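Local coordinates for peptide-binding protein (Photobacterium damsela subsp. piscicida, PDB 6SQX) that cleaves the peptidoglycan of potentially competing bacteria, acting as a secreted NlpC/P60 D,L-endopeptidase that is probably a cysteine peptidase, at residues 368-373 / 407-412; 35-40 / 398-403; 189-194 / 207-212; 185-190 / 199-204. One frame throughout, in Å; residues are numbered along the deposited sequence. Where two conformers were deposited one is given.

Contact 1. Residues 368-373 / 407-412; sequences LVEQEG and HNKVAI
V369 and A411 lie at the centre of the apolar part of this contact, where the last turn of helix 361-370 rests against strand 408-415. The two methyls of V369 divide the work. With CG1 anti to the backbone N (chi1 -180°), that branch reaches along K409, 3.9 Å from K409 CG, while V369 CG2 turns to A411 and stands 3.9 Å from A411 CB. A forked, rigid valine suits a spot that must touch two residues on the same face of the strand. A411, small and buried, lets the helix come close: L368 CB is 4.0 Å from A411 CB, and the rest of the leucine continues inward onto L377, F468 and T470.

The polar contacts are looser and sit nearer solvent. K409 is stretched out, each torsion close to 180°, and slides past V369 in the opposing direction, so that its aliphatic stem packs on the valine while its ammonium travels on to the helix end. There K409 NZ lies 3.7 Å from E370 OE1, a long salt bridge, and 3.5 Å from V369 O. The glutamate bends at chi2 (-66°) to meet it. A positive group beside the C-terminal turn may also be favoured by the helix dipole. Deeper in, L368 O accepts a hydrogen bond from Y399 OH on the neighbouring strand.

Q371, with positive phi, is the first residue to leave helical angles. A helix end laid against a strand of the six-stranded antiparallel sheet in this way is part of the papain-like alpha+beta fold of NlpC/P60 domains.

Contact 2. Residues 35-40 / 398-403; sequences FHYISH and LYMGTT. With EDO (1,2-ethanediol), chain O; EDO (1,2-ethanediol), chain G.
Y37 stands against M400 and T403, tying segment 35-40, the end of a short 3-10 turn at H36 and the loop that follows, to strand 395-405 of the NlpC/P60 antiparallel sheet. The phenol ring is wedged between the two strand residues. T403 meets it at one edge: T403 OG1 comes nearest, 3.3 Å from Y37 CE1, and T403 CB lies in the ring plane, 3.5 Å from the same carbon. From the CD2 side the methyl of M400 comes in obliquely, M400 CE lying 3.7 Å from Y37 CD2. M400 reaches there by a final bend (chi3 59°) that folds CE toward the loop, a fit that a flexible thioether makes easily. H36 CB lies above a face of the Y37 ring, offset toward its rim. Y37 OH finds its partner elsewhere, in T31 O.

H36 presents its imidazole edge to T403, with H36 CD2 4.1 Å from T403 OG1. The threonine hydroxyl, turned anti to N (chi1 -163°), also takes up a water at 2.7 Å from T403 OG1 that donates to H36 O.

A second water bridges the two backbones: it donates to Y37 O and to M400 O, at 2.7 Å from each carbonyl oxygen.

Contact 3. Residues 189-194 / 207-212; sequences LIHMST and LGWVPT. With EDO (1,2-ethanediol), chain I.
W209 reaches from strand 206-211 to H191 on strand 186-192, two strands of the antiparallel sheet of an SH3-like domain that are not neighbours, since strand 198-203 runs between them. The axes of the short strand segments accordingly come no nearer than 9.2 Å, with 61° between their directions, leaving the contact to long side chains. W209 has the length for this. Its six-membered ring leads, with W209 CH2 3.9 Å from H191 CD2, and the indole edge, at W209 CZ3, lies 4.0 Å from S193 N. The pyrrole end turns elsewhere, where NE1 bonds to E94.

H191 lies alongside the indole and points the same way, offering its own edge in the imidazole plane. CG stands anti to the backbone N (chi1 -171°), and the ring is fixed by bonds at both nitrogens: NE2 to M126 O and ND1 to the backbone N of N133. That pattern suggests the proton sits on NE2. I190 and H191 both face L200, forming a classic beta bulge.

I190 meets L207, the two chains crossing at about a right angle with I190 CD1 3.6 Å from L207 CD1. Both touch I90 of helix 90-102, a place suited to branched aliphatic groups. At L207, a bound ethanediol, probably from the crystallisation liquor, donates from O2 to L207 O at 2.8 Å.

Contact 4. Residues 185-190 / 199-204; sequences TPIMLI and TLIKGQ
M188 and K202 face each other as an antiparallel hydrogen-bonded pair: M188 N gives its proton to K202 O at 3.0 Å (159°), and K202 N answers to M188 O at 3.1 Å. Two residues on, I190 N donates to L200 O at 2.9 Å. Toward the other end the strands part, and a water lies 2.8 Å from P186 O and accepts from Q204 N (2.9 Å).

On the face of M188 and K202, the two long chains lie side by side and point the same way, with M188 SD 3.8 Å from K202 NZ. K202 needs length and charge here: its stem is straight to CE, then turns at chi4 (86°) to bring the ammonium to N73 O and Q67 OE1, which satisfy it in a buried setting. The I190 side chain crosses that of K202 at about a right angle, with I190 CD1 3.8 Å from K202 CG.

On the face of L189 and I201 the contacts across the pair are between aliphatic groups. These two form the non-hydrogen-bonded pair, L189 CD2 lying 3.8 Å from I201 CG2, and I187 adds its CD1 beside the same isoleucine. G203, lacking a side chain, leaves room for P186 O and I187 CG2. Near the hairpin's open end, T185 CG2 touches Q204 CG. Such a twisted antiparallel hairpin, strands 186-192 and 198-203, is a central element of the small SH3-type beta barrel.

The contacts form two pairs on opposite sides of the chain's centre. Contacts 3 and 4, centres 8 Å apart, share L189 and I190 and belong to one five-stranded sheet; all four of their segments fall in the SH3-type range. Contact 4 is between adjacent strands and contact 3 spans the strand between. Contacts 1 and 2, centres 12 Å apart, meet on neighbouring strands 395-405 and 408-415 of the NlpC/P60 sheet, where V410 N bonds to T403 O. Centres of contacts 1 and 3 are 47 Å apart. Because contact 2 recruits residues 35-40, the SH3-type region lies inside its loop, so the N-terminal segment packs directly on the peptidase-family domain far along the chain.

Contact 1. Residues 368-373 / 407-412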
loop_
_atom_site.group_PDB
_atom_site.type_symbol
_atom_site.label_atom_id
_atom_site.label_comp_id
_atom_site.label_asym_id
_atom_site.label_seq_id
_atom_site.Cartn_x
_atom_site.Cartn_y
_atom_site.Cartn_z
ATOM N N LEU A 368 -17.556 16.644 7.642
ATOM C CA LEU A 368 -16.354 16.099 8.262
ATOM C C LEU A 368 -15.963 16.799 9.559
ATOM O O LEU A 368 -15.253 16.202 10.383
ATOM C CB LEU A 368 -15.177 16.113 7.272
ATOM C CG LEU A 368 -15.040 14.933 6.316
ATOM C CD1 LEU A 368 -16.170 14.911 5.288
ATOM C CD2 LEU A 368 -13.683 15.021 5.625
ATOM N N VAL A 369 -16.387 18.040 9.758
ATOM C CA VAL A 369 -16.009 18.806 10.930
ATOM C C VAL A 369 -17.090 18.760 11.988
ATOM O O VAL A 369 -16.817 18.472 13.148
ATOM C CB VAL A 369 -15.622 20.256 10.553
ATOM C CG1 VAL A 369 -15.223 21.049 11.802
ATOM C CG2 VAL A 369 -14.493 20.261 9.523
ATOM N N GLU A 370 -18.337 19.024 11.596
ATOM C CA GLU A 370 -19.436 19.081 12.545
ATOM C C GLU A 370 -20.250 17.799 12.601
ATOM O O GLU A 370 -21.124 17.687 13.461
ATOM C CB GLU A 370 -20.357 20.266 12.223
ATOM C CG GLU A 370 -19.631 21.596 12.017
ATOM C CD GLU A 370 -18.956 22.123 13.283
ATOM O OE1 GLU A 370 -19.180 21.549 14.382
ATOM O OE2 GLU A 370 -18.199 23.119 13.172
ATOM N N GLN A 371 -19.957 16.827 11.739
ATOM C CA GLN A 371 -20.805 15.653 11.536
ATOM C C GLN A 371 -22.268 16.049 11.347
ATOM O O GLN A 371 -23.168 15.556 12.030
ATOM C CB GLN A 371 -20.657 14.612 12.640
ATOM C CG GLN A 371 -19.411 14.678 13.473
ATOM C CD GLN A 371 -19.670 14.088 14.842
ATOM O OE1 GLN A 371 -20.775 14.213 15.382
ATOM N NE2 GLN A 371 -18.669 13.424 15.408
ATOM N N GLU A 372 -22.499 16.967 10.412
ATOM C CA GLU A 372 -23.837 17.426 10.071
ATOM C C GLU A 372 -24.457 16.609 8.948
ATOM O O GLU A 372 -25.419 17.064 8.316
ATOM C CB GLU A 372 -23.796 18.902 9.662
ATOM C CG GLU A 372 -24.681 19.821 10.485
ATOM C CD GLU A 372 -24.086 20.137 11.846
ATOM O OE1 GLU A 372 -23.991 19.215 12.688
ATOM O OE2 GLU A 372 -23.702 21.308 12.065
ATOM N N GLY A 373 -23.939 15.417 8.691
ATOM C CA GLY A 373 -24.196 14.768 7.426
ATOM C C GLY A 373 -25.360 13.806 7.436
ATOM O O GLY A 373 -25.889 13.420 8.480
ATOM N N HIS A 407 -7.037 28.011 16.564
ATOM C CA HIS A 407 -8.305 28.382 17.208
ATOM C C HIS A 407 -9.515 28.060 16.331
ATOM O O HIS A 407 -10.552 28.730 16.391
ATOM C CB HIS A 407 -8.306 29.840 17.681
ATOM C CG HIS A 407 -7.266 30.131 18.717
ATOM N ND1 HIS A 407 -6.136 30.875 18.452
ATOM C CD2 HIS A 407 -7.176 29.758 20.017
ATOM C CE1 HIS A 407 -5.399 30.956 19.546
ATOM N NE2 HIS A 407 -6.006 30.286 20.509
ATOM N N ASN A 408 -9.391 27.037 15.496
ATOM C CA ASN A 408 -10.499 26.577 14.689
ATOM C C ASN A 408 -10.540 25.064 14.784
ATOM O O ASN A 408 -9.491 24.418 14.859
ATOM C CB ASN A 408 -10.318 26.994 13.232
ATOM C CG ASN A 408 -11.572 27.593 12.650
ATOM O OD1 ASN A 408 -11.574 28.738 12.176
ATOM N ND2 ASN A 408 -12.667 26.835 12.709
ATOM N N LYS A 409 -11.741 24.504 14.794
ATOM C CA LYS A 409 -11.904 23.056 14.713
ATOM C C LYS A 409 -11.711 22.624 13.265
ATOM O O LYS A 409 -12.425 23.097 12.373
ATOM C CB LYS A 409 -13.301 22.700 15.213
ATOM C CG LYS A 409 -13.597 21.233 15.318
ATOM C CD LYS A 409 -15.037 21.051 15.762
ATOM C CE LYS A 409 -15.362 19.613 16.081
ATOM N NZ LYS A 409 -16.809 19.524 16.452
ATOM N N VAL A 410 -10.745 21.740 13.026
ATOM C CA VAL A 410 -10.444 21.247 11.686
ATOM C C VAL A 410 -10.514 19.727 11.670
ATOM O O VAL A 410 -10.194 19.063 12.663
ATOM C CB VAL A 410 -9.082 21.754 11.143
ATOM C CG1 VAL A 410 -9.018 23.301 11.196
ATOM C CG2 VAL A 410 -7.896 21.116 11.863
ATOM N N ALA A 411 -10.980 19.178 10.554
ATOM C CA ALA A 411 -10.935 17.738 10.339
ATOM C C ALA A 411 -9.509 17.293 9.980
ATOM O O ALA A 411 -8.770 18.017 9.305
ATOM C CB ALA A 411 -11.909 17.359 9.229
ATOM N N ILE A 412 -9.133 16.073 10.408
ATOM C CA ILE A 412 -7.763 15.572 10.256
ATOM C C ILE A 412 -7.745 14.149 9.699
ATOM O O ILE A 412 -8.740 13.414 9.759
ATOM C CB ILE A 412 -6.961 15.623 11.581
ATOM C CG1 ILE A 412 -7.696 14.781 12.639
ATOM C CG2 ILE A 412 -6.819 17.071 12.091
ATOM C CD1 ILE A 412 -6.838 14.343 13.783
#

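Contact 2. Residues 35-40 / 398-403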
loop_
_atom_site.group_PDB
_atom_site.type_symbol
_atom_site.label_atom_id
_atom_site.label_comp_id
_atom_site.label_asym_id
_atom_site.label_seq_id
_atom_site.Cartn_x
_atom_site.Cartn_y
_atom_site.Cartn_z
ATOM N N PHE A 35 -2.071 9.976 19.837
ATOM C CA PHE A 35 -2.776 10.046 21.110
ATOM C C PHE A 35 -3.322 11.438 21.390
ATOM O O PHE A 35 -4.175 11.579 22.273
ATOM C CB PHE A 35 -1.851 9.629 22.268
ATOM C CG PHE A 35 -1.631 8.135 22.350
ATOM C CD1 PHE A 35 -2.630 7.313 22.825
ATOM C CD2 PHE A 35 -0.447 7.559 21.933
ATOM C CE1 PHE A 35 -2.454 5.954 22.918
ATOM C CE2 PHE A 35 -0.262 6.176 22.013
ATOM C CZ PHE A 35 -1.285 5.374 22.495
ATOM N N HIS A 36 -2.834 12.461 20.669
ATOM C CA HIS A 36 -3.366 13.818 20.817
ATOM C C HIS A 36 -4.812 13.909 20.338
ATOM O O HIS A 36 -5.538 14.850 20.706
ATOM C CB HIS A 36 -2.476 14.782 20.023
ATOM C CG HIS A 36 -2.739 16.228 20.280
ATOM N ND1 HIS A 36 -2.294 16.875 21.412
ATOM C CD2 HIS A 36 -3.360 17.167 19.528
ATOM C CE1 HIS A 36 -2.646 18.151 21.352
ATOM N NE2 HIS A 36 -3.295 18.353 20.220
ATOM N N TYR A 37 -5.247 12.925 19.556
ATOM C CA TYR A 37 -6.564 12.917 18.933
ATOM C C TYR A 37 -7.437 11.814 19.501
ATOM O O TYR A 37 -8.445 11.448 18.883
ATOM C CB TYR A 37 -6.426 12.787 17.410
ATOM C CG TYR A 37 -5.368 13.748 16.901
ATOM C CD1 TYR A 37 -5.648 15.108 16.795
ATOM C CD2 TYR A 37 -4.062 13.320 16.630
ATOM C CE1 TYR A 37 -4.677 16.020 16.393
ATOM C CE2 TYR A 37 -3.063 14.240 16.231
ATOM C CZ TYR A 37 -3.395 15.588 16.116
ATOM O OH TYR A 37 -2.465 16.512 15.717
ATOM N N ILE A 38 -7.095 11.279 20.669
ATOM C CA ILE A 38 -7.885 10.228 21.312
ATOM C C ILE A 38 -8.278 10.713 22.696
ATOM O O ILE A 38 -7.409 11.102 23.493
ATOM C CB ILE A 38 -7.125 8.898 21.384
ATOM C CG1 ILE A 38 -6.831 8.402 19.954
ATOM C CG2 ILE A 38 -7.933 7.872 22.201
ATOM C CD1 ILE A 38 -5.854 7.272 19.876
ATOM N N SER A 39 -9.582 10.706 22.986
ATOM C CA SER A 39 -10.031 11.166 24.291
ATOM C C SER A 39 -9.588 10.185 25.365
ATOM O O SER A 39 -9.357 9.002 25.101
ATOM C CB SER A 39 -11.552 11.303 24.317
ATOM O OG SER A 39 -12.152 10.062 24.036
ATOM N N HIS A 40 -9.458 10.686 26.593
ATOM C CA HIS A 40 -8.958 9.827 27.660
ATOM C C HIS A 40 -9.901 8.657 27.910
ATOM O O HIS A 40 -9.454 7.517 28.081
ATOM C CB HIS A 40 -8.674 10.613 28.941
ATOM C CG HIS A 40 -7.746 9.891 29.871
ATOM N ND1 HIS A 40 -8.171 9.300 31.042
ATOM C CD2 HIS A 40 -6.419 9.629 29.776
ATOM C CE1 HIS A 40 -7.143 8.718 31.637
ATOM N NE2 HIS A 40 -6.069 8.901 30.890
ATOM N N LEU A 398 -6.854 8.295 6.086
ATOM C CA LEU A 398 -7.716 7.718 7.116
ATOM C C LEU A 398 -8.251 8.843 7.999
ATOM O O LEU A 398 -7.491 9.456 8.750
ATOM C CB LEU A 398 -6.941 6.697 7.958
ATOM C CG LEU A 398 -7.729 6.075 9.119
ATOM C CD1 LEU A 398 -8.898 5.272 8.554
ATOM C CD2 LEU A 398 -6.808 5.226 9.996
ATOM N N TYR A 399 -9.544 9.137 7.903
ATOM C CA TYR A 399 -10.165 10.158 8.747
ATOM C C TYR A 399 -9.935 9.852 10.220
ATOM O O TYR A 399 -10.143 8.722 10.665
ATOM C CB TYR A 399 -11.668 10.122 8.470
ATOM C CG TYR A 399 -12.501 11.097 9.272
ATOM C CD1 TYR A 399 -12.375 12.474 9.087
ATOM C CD2 TYR A 399 -13.463 10.644 10.176
ATOM C CE1 TYR A 399 -13.175 13.380 9.811
ATOM C CE2 TYR A 399 -14.267 11.529 10.888
ATOM C CZ TYR A 399 -14.128 12.894 10.706
ATOM O OH TYR A 399 -14.941 13.737 11.426
ATOM N N MET A 400 -9.501 10.872 10.981
ATOM C CA MET A 400 -9.218 10.707 12.407
ATOM C C MET A 400 -10.088 11.598 13.286
ATOM O O MET A 400 -9.844 11.681 14.480
ATOM C CB MET A 400 -7.737 10.956 12.720
ATOM C CG MET A 400 -6.865 9.761 12.353
ATOM S SD MET A 400 -5.102 10.147 12.611
ATOM C CE MET A 400 -5.059 10.565 14.380
ATOM N N GLY A 401 -11.123 12.234 12.740
ATOM C CA GLY A 401 -11.912 13.148 13.550
ATOM C C GLY A 401 -11.484 14.596 13.385
ATOM O O GLY A 401 -11.188 15.036 12.260
ATOM N N THR A 402 -11.443 15.348 14.494
ATOM C CA THR A 402 -11.132 16.777 14.452
ATOM C C THR A 402 -10.091 17.141 15.509
ATOM O O THR A 402 -9.793 16.360 16.425
ATOM C CB THR A 402 -12.403 17.629 14.675
ATOM O OG1 THR A 402 -12.967 17.339 15.959
ATOM C CG2 THR A 402 -13.453 17.350 13.602
ATOM N N THR A 403 -9.549 18.357 15.379
ATOM C CA THR A 403 -8.657 18.922 16.380
ATOM C C THR A 403 -8.817 20.437 16.343
ATOM O O THR A 403 -9.362 21.000 15.391
ATOM C CB THR A 403 -7.197 18.494 16.111
ATOM O OG1 THR A 403 -6.395 18.703 17.279
ATOM C CG2 THR A 403 -6.584 19.254 14.945
HETATM C C1 EDO O . -3.798 20.481 17.078
HETATM O O1 EDO O . -4.820 20.037 17.963
HETATM C C2 EDO O . -2.608 19.554 17.168
HETATM O O2 EDO O . -1.485 20.351 16.954
HETATM C C1 EDO G . -12.155 8.830 18.646
HETATM O O1 EDO G . -12.508 10.166 18.296
HETATM C C2 EDO G . -11.044 8.833 19.688
HETATM O O2 EDO G . -11.467 9.460 20.916
HETATM O O HOH W 1 -6.954 17.195 19.394
HETATM O O HOH W 2 -10.456 11.641 17.092
#

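Contact 3. Residues 189-194 / 207-212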
loop_
_atom_site.group_PDB
_atom_site.type_symbol
_atom_site.label_atom_id
_atom_site.label_comp_id
_atom_site.label_asym_id
_atom_site.label_seq_id
_atom_site.Cartn_x
_atom_site.Cartn_y
_atom_site.Cartn_z
ATOM N N LEU A 189 2.612 -18.308 -8.354
ATOM C CA LEU A 189 3.649 -18.146 -9.362
ATOM C C LEU A 189 3.019 -18.361 -10.735
ATOM O O LEU A 189 2.320 -19.366 -10.952
ATOM C CB LEU A 189 4.773 -19.161 -9.118
ATOM C CG LEU A 189 5.358 -19.172 -7.690
ATOM C CD1 LEU A 189 6.545 -20.125 -7.680
ATOM C CD2 LEU A 189 5.733 -17.800 -7.133
ATOM N N ILE A 190 3.248 -17.439 -11.675
ATOM C CA ILE A 190 2.552 -17.448 -12.960
ATOM C C ILE A 190 3.480 -17.815 -14.111
ATOM O O ILE A 190 3.169 -18.708 -14.911
ATOM C CB ILE A 190 1.859 -16.094 -13.224
ATOM C CG1 ILE A 190 0.882 -15.744 -12.105
ATOM C CG2 ILE A 190 1.134 -16.109 -14.599
ATOM C CD1 ILE A 190 0.627 -14.230 -12.027
ATOM N N HIS A 191 4.616 -17.128 -14.229
ATOM C CA HIS A 191 5.399 -17.174 -15.456
ATOM C C HIS A 191 6.810 -16.724 -15.123
ATOM O O HIS A 191 6.995 -15.839 -14.287
ATOM C CB HIS A 191 4.744 -16.218 -16.469
ATOM C CG HIS A 191 5.296 -16.314 -17.861
ATOM N ND1 HIS A 191 4.963 -17.337 -18.721
ATOM C CD2 HIS A 191 6.143 -15.504 -18.546
ATOM C CE1 HIS A 191 5.592 -17.166 -19.868
ATOM N NE2 HIS A 191 6.305 -16.056 -19.798
ATOM N N MET A 192 7.807 -17.324 -15.750
ATOM C CA MET A 192 9.201 -16.999 -15.458
ATOM C C MET A 192 9.865 -16.412 -16.701
ATOM O O MET A 192 9.610 -16.866 -17.827
ATOM C CB MET A 192 9.963 -18.256 -14.959
ATOM C CG MET A 192 11.429 -18.034 -14.559
ATOM S SD MET A 192 12.105 -19.363 -13.519
ATOM C CE MET A 192 11.395 -20.781 -14.324
ATOM N N SER A 193 10.721 -15.408 -16.502
ATOM C CA SER A 193 11.458 -14.793 -17.597
ATOM C C SER A 193 12.427 -15.795 -18.240
ATOM O O SER A 193 12.794 -16.819 -17.652
ATOM C CB SER A 193 12.206 -13.558 -17.095
ATOM O OG SER A 193 13.155 -13.938 -16.110
ATOM N N THR A 194 12.836 -15.489 -19.474
ATOM C CA THR A 194 13.734 -16.399 -20.182
ATOM C C THR A 194 15.053 -16.572 -19.437
ATOM O O THR A 194 15.587 -17.690 -19.364
ATOM C CB THR A 194 13.970 -15.915 -21.613
ATOM O OG1 THR A 194 12.708 -15.808 -22.290
ATOM C CG2 THR A 194 14.890 -16.877 -22.387
ATOM N N LEU A 207 -0.444 -7.718 -8.943
ATOM C CA LEU A 207 0.115 -8.554 -9.995
ATOM C C LEU A 207 1.408 -7.907 -10.470
ATOM O O LEU A 207 1.428 -6.709 -10.758
ATOM C CB LEU A 207 -0.842 -8.602 -11.187
ATOM C CG LEU A 207 -0.330 -9.207 -12.504
ATOM C CD1 LEU A 207 -0.203 -10.769 -12.361
ATOM C CD2 LEU A 207 -1.294 -8.848 -13.658
ATOM N N GLY A 208 2.480 -8.680 -10.582
ATOM C CA GLY A 208 3.668 -8.123 -11.201
ATOM C C GLY A 208 4.895 -8.986 -10.979
ATOM O O GLY A 208 4.803 -10.104 -10.504
ATOM N N TRP A 209 6.041 -8.456 -11.401
ATOM C CA TRP A 209 7.275 -9.221 -11.470
ATOM C C TRP A 209 8.164 -8.938 -10.262
ATOM O O TRP A 209 8.280 -7.786 -9.799
ATOM C CB TRP A 209 8.057 -8.821 -12.725
ATOM C CG TRP A 209 7.321 -9.118 -14.035
ATOM C CD1 TRP A 209 6.375 -8.338 -14.639
ATOM C CD2 TRP A 209 7.488 -10.270 -14.871
ATOM N NE1 TRP A 209 5.923 -8.950 -15.796
ATOM C CE2 TRP A 209 6.611 -10.120 -15.973
ATOM C CE3 TRP A 209 8.301 -11.401 -14.800
ATOM C CZ2 TRP A 209 6.520 -11.067 -17.003
ATOM C CZ3 TRP A 209 8.200 -12.353 -15.811
ATOM C CH2 TRP A 209 7.333 -12.168 -16.909
ATOM N N VAL A 210 8.830 -9.982 -9.776
ATOM C CA VAL A 210 9.764 -9.876 -8.648
ATOM C C VAL A 210 10.971 -10.738 -8.971
ATOM O O VAL A 210 10.888 -11.649 -9.799
ATOM C CB VAL A 210 9.138 -10.379 -7.331
ATOM C CG1 VAL A 210 7.956 -9.484 -6.883
ATOM C CG2 VAL A 210 8.748 -11.874 -7.478
ATOM N N PRO A 211 12.100 -10.498 -8.319
ATOM C CA PRO A 211 13.251 -11.390 -8.509
ATOM C C PRO A 211 12.879 -12.814 -8.139
ATOM O O PRO A 211 12.212 -13.062 -7.131
ATOM C CB PRO A 211 14.292 -10.834 -7.529
ATOM C CG PRO A 211 13.877 -9.377 -7.376
ATOM C CD PRO A 211 12.387 -9.413 -7.364
ATOM N N THR A 212 13.314 -13.760 -8.976
ATOM C CA THR A 212 13.023 -15.159 -8.684
ATOM C C THR A 212 13.551 -15.570 -7.310
ATOM O O THR A 212 12.911 -16.364 -6.607
ATOM C CB THR A 212 13.570 -16.031 -9.800
ATOM O OG1 THR A 212 12.910 -15.650 -11.018
ATOM C CG2 THR A 212 13.372 -17.549 -9.512
HETATM C C1 EDO I . 0.031 -4.585 -14.880
HETATM O O1 EDO I . 1.281 -3.993 -15.269
HETATM C C2 EDO I . 0.206 -5.140 -13.475
HETATM O O2 EDO I . 1.519 -5.684 -13.390
#

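Contact 4. Residues 185-190 / 199-204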
loop_
_atom_site.group_PDB
_atom_site.type_symbol
_atom_site.label_atom_id
_atom_site.label_comp_id
_atom_site.label_asym_id
_atom_site.label_seq_id
_atom_site.Cartn_x
_atom_site.Cartn_y
_atom_site.Cartn_z
ATOM N N THR A 185 4.218 -13.473 2.443
ATOM C CA THR A 185 2.956 -13.223 1.726
ATOM C C THR A 185 2.589 -14.429 0.862
ATOM O O THR A 185 3.403 -14.843 0.034
ATOM C CB THR A 185 3.092 -11.998 0.812
ATOM O OG1 THR A 185 3.442 -10.831 1.589
ATOM C CG2 THR A 185 1.769 -11.701 0.148
ATOM N N PRO A 186 1.380 -14.988 1.010
ATOM C CA PRO A 186 0.921 -16.052 0.091
ATOM C C PRO A 186 0.729 -15.503 -1.324
ATOM O O PRO A 186 0.104 -14.452 -1.530
ATOM C CB PRO A 186 -0.425 -16.485 0.696
ATOM C CG PRO A 186 -0.370 -16.092 2.132
ATOM C CD PRO A 186 0.380 -14.742 2.069
ATOM N N ILE A 187 1.284 -16.210 -2.308
ATOM C CA ILE A 187 1.239 -15.768 -3.700
ATOM C C ILE A 187 0.960 -16.958 -4.608
ATOM O O ILE A 187 0.935 -18.112 -4.186
ATOM C CB ILE A 187 2.543 -15.056 -4.146
ATOM C CG1 ILE A 187 3.723 -16.035 -3.946
ATOM C CG2 ILE A 187 2.732 -13.754 -3.344
ATOM C CD1 ILE A 187 5.051 -15.534 -4.418
ATOM N N MET A 188 0.769 -16.652 -5.878
ATOM C CA MET A 188 0.773 -17.665 -6.910
ATOM C C MET A 188 1.839 -17.297 -7.924
ATOM O O MET A 188 1.963 -16.121 -8.292
ATOM C CB MET A 188 -0.572 -17.659 -7.619
ATOM C CG MET A 188 -0.683 -18.691 -8.761
ATOM S SD MET A 188 -2.324 -18.876 -9.496
ATOM C CE MET A 188 -3.180 -19.764 -8.166
ATOM N N LEU A 189 2.612 -18.308 -8.354
ATOM C CA LEU A 189 3.649 -18.146 -9.362
ATOM C C LEU A 189 3.019 -18.361 -10.735
ATOM O O LEU A 189 2.320 -19.366 -10.952
ATOM C CB LEU A 189 4.773 -19.161 -9.118
ATOM C CG LEU A 189 5.358 -19.172 -7.690
ATOM C CD1 LEU A 189 6.545 -20.125 -7.680
ATOM C CD2 LEU A 189 5.733 -17.800 -7.133
ATOM N N ILE A 190 3.248 -17.439 -11.675
ATOM C CA ILE A 190 2.552 -17.448 -12.960
ATOM C C ILE A 190 3.480 -17.815 -14.111
ATOM O O ILE A 190 3.169 -18.708 -14.911
ATOM C CB ILE A 190 1.859 -16.094 -13.224
ATOM C CG1 ILE A 190 0.882 -15.744 -12.105
ATOM C CG2 ILE A 190 1.134 -16.109 -14.599
ATOM C CD1 ILE A 190 0.627 -14.230 -12.027
ATOM N N THR A 199 10.195 -13.530 -11.856
ATOM C CA THR A 199 8.979 -14.332 -11.865
ATOM C C THR A 199 7.780 -13.411 -11.747
ATOM O O THR A 199 7.780 -12.494 -10.924
ATOM C CB THR A 199 9.002 -15.372 -10.732
ATOM O OG1 THR A 199 10.091 -16.270 -10.969
ATOM C CG2 THR A 199 7.711 -16.198 -10.719
ATOM N N LEU A 200 6.775 -13.633 -12.598
ATOM C CA LEU A 200 5.516 -12.912 -12.541
ATOM C C LEU A 200 4.643 -13.612 -11.511
ATOM O O LEU A 200 4.473 -14.835 -11.573
ATOM C CB LEU A 200 4.837 -13.009 -13.914
ATOM C CG LEU A 200 3.460 -12.303 -14.030
ATOM C CD1 LEU A 200 3.458 -10.781 -13.665
ATOM C CD2 LEU A 200 2.832 -12.552 -15.411
ATOM N N ILE A 201 4.159 -12.860 -10.512
ATOM C CA ILE A 201 3.400 -13.406 -9.389
ATOM C C ILE A 201 2.146 -12.577 -9.158
ATOM O O ILE A 201 1.999 -11.467 -9.677
ATOM C CB ILE A 201 4.250 -13.412 -8.092
ATOM C CG1 ILE A 201 4.559 -11.961 -7.592
ATOM C CG2 ILE A 201 5.549 -14.172 -8.349
ATOM C CD1 ILE A 201 5.099 -11.888 -6.194
ATOM N N LYS A 202 1.247 -13.106 -8.335
ATOM C CA LYS A 202 0.164 -12.274 -7.823
ATOM C C LYS A 202 -0.100 -12.632 -6.371
ATOM O O LYS A 202 0.046 -13.792 -5.974
ATOM C CB LYS A 202 -1.120 -12.407 -8.677
ATOM C CG LYS A 202 -1.592 -13.863 -8.920
ATOM C CD LYS A 202 -2.675 -13.810 -10.006
ATOM C CE LYS A 202 -3.223 -15.195 -10.344
ATOM N NZ LYS A 202 -4.342 -15.655 -9.449
ATOM N N GLY A 203 -0.491 -11.625 -5.594
ATOM C CA GLY A 203 -0.832 -11.838 -4.197
ATOM C C GLY A 203 -1.125 -10.502 -3.542
ATOM O O GLY A 203 -0.701 -9.450 -4.032
ATOM N N GLN A 204 -1.878 -10.567 -2.435
ATOM C CA GLN A 204 -2.248 -9.343 -1.714
ATOM C C GLN A 204 -2.927 -8.296 -2.614
ATOM O O GLN A 204 -2.950 -7.098 -2.303
ATOM C CB GLN A 204 -1.050 -8.765 -0.938
ATOM C CG GLN A 204 -0.921 -9.266 0.496
ATOM C CD GLN A 204 -2.015 -8.721 1.384
ATOM O OE1 GLN A 204 -3.196 -8.801 1.038
ATOM N NE2 GLN A 204 -1.643 -8.103 2.510
HETATM O O HOH W 3 -1.759 -12.692 -0.473
#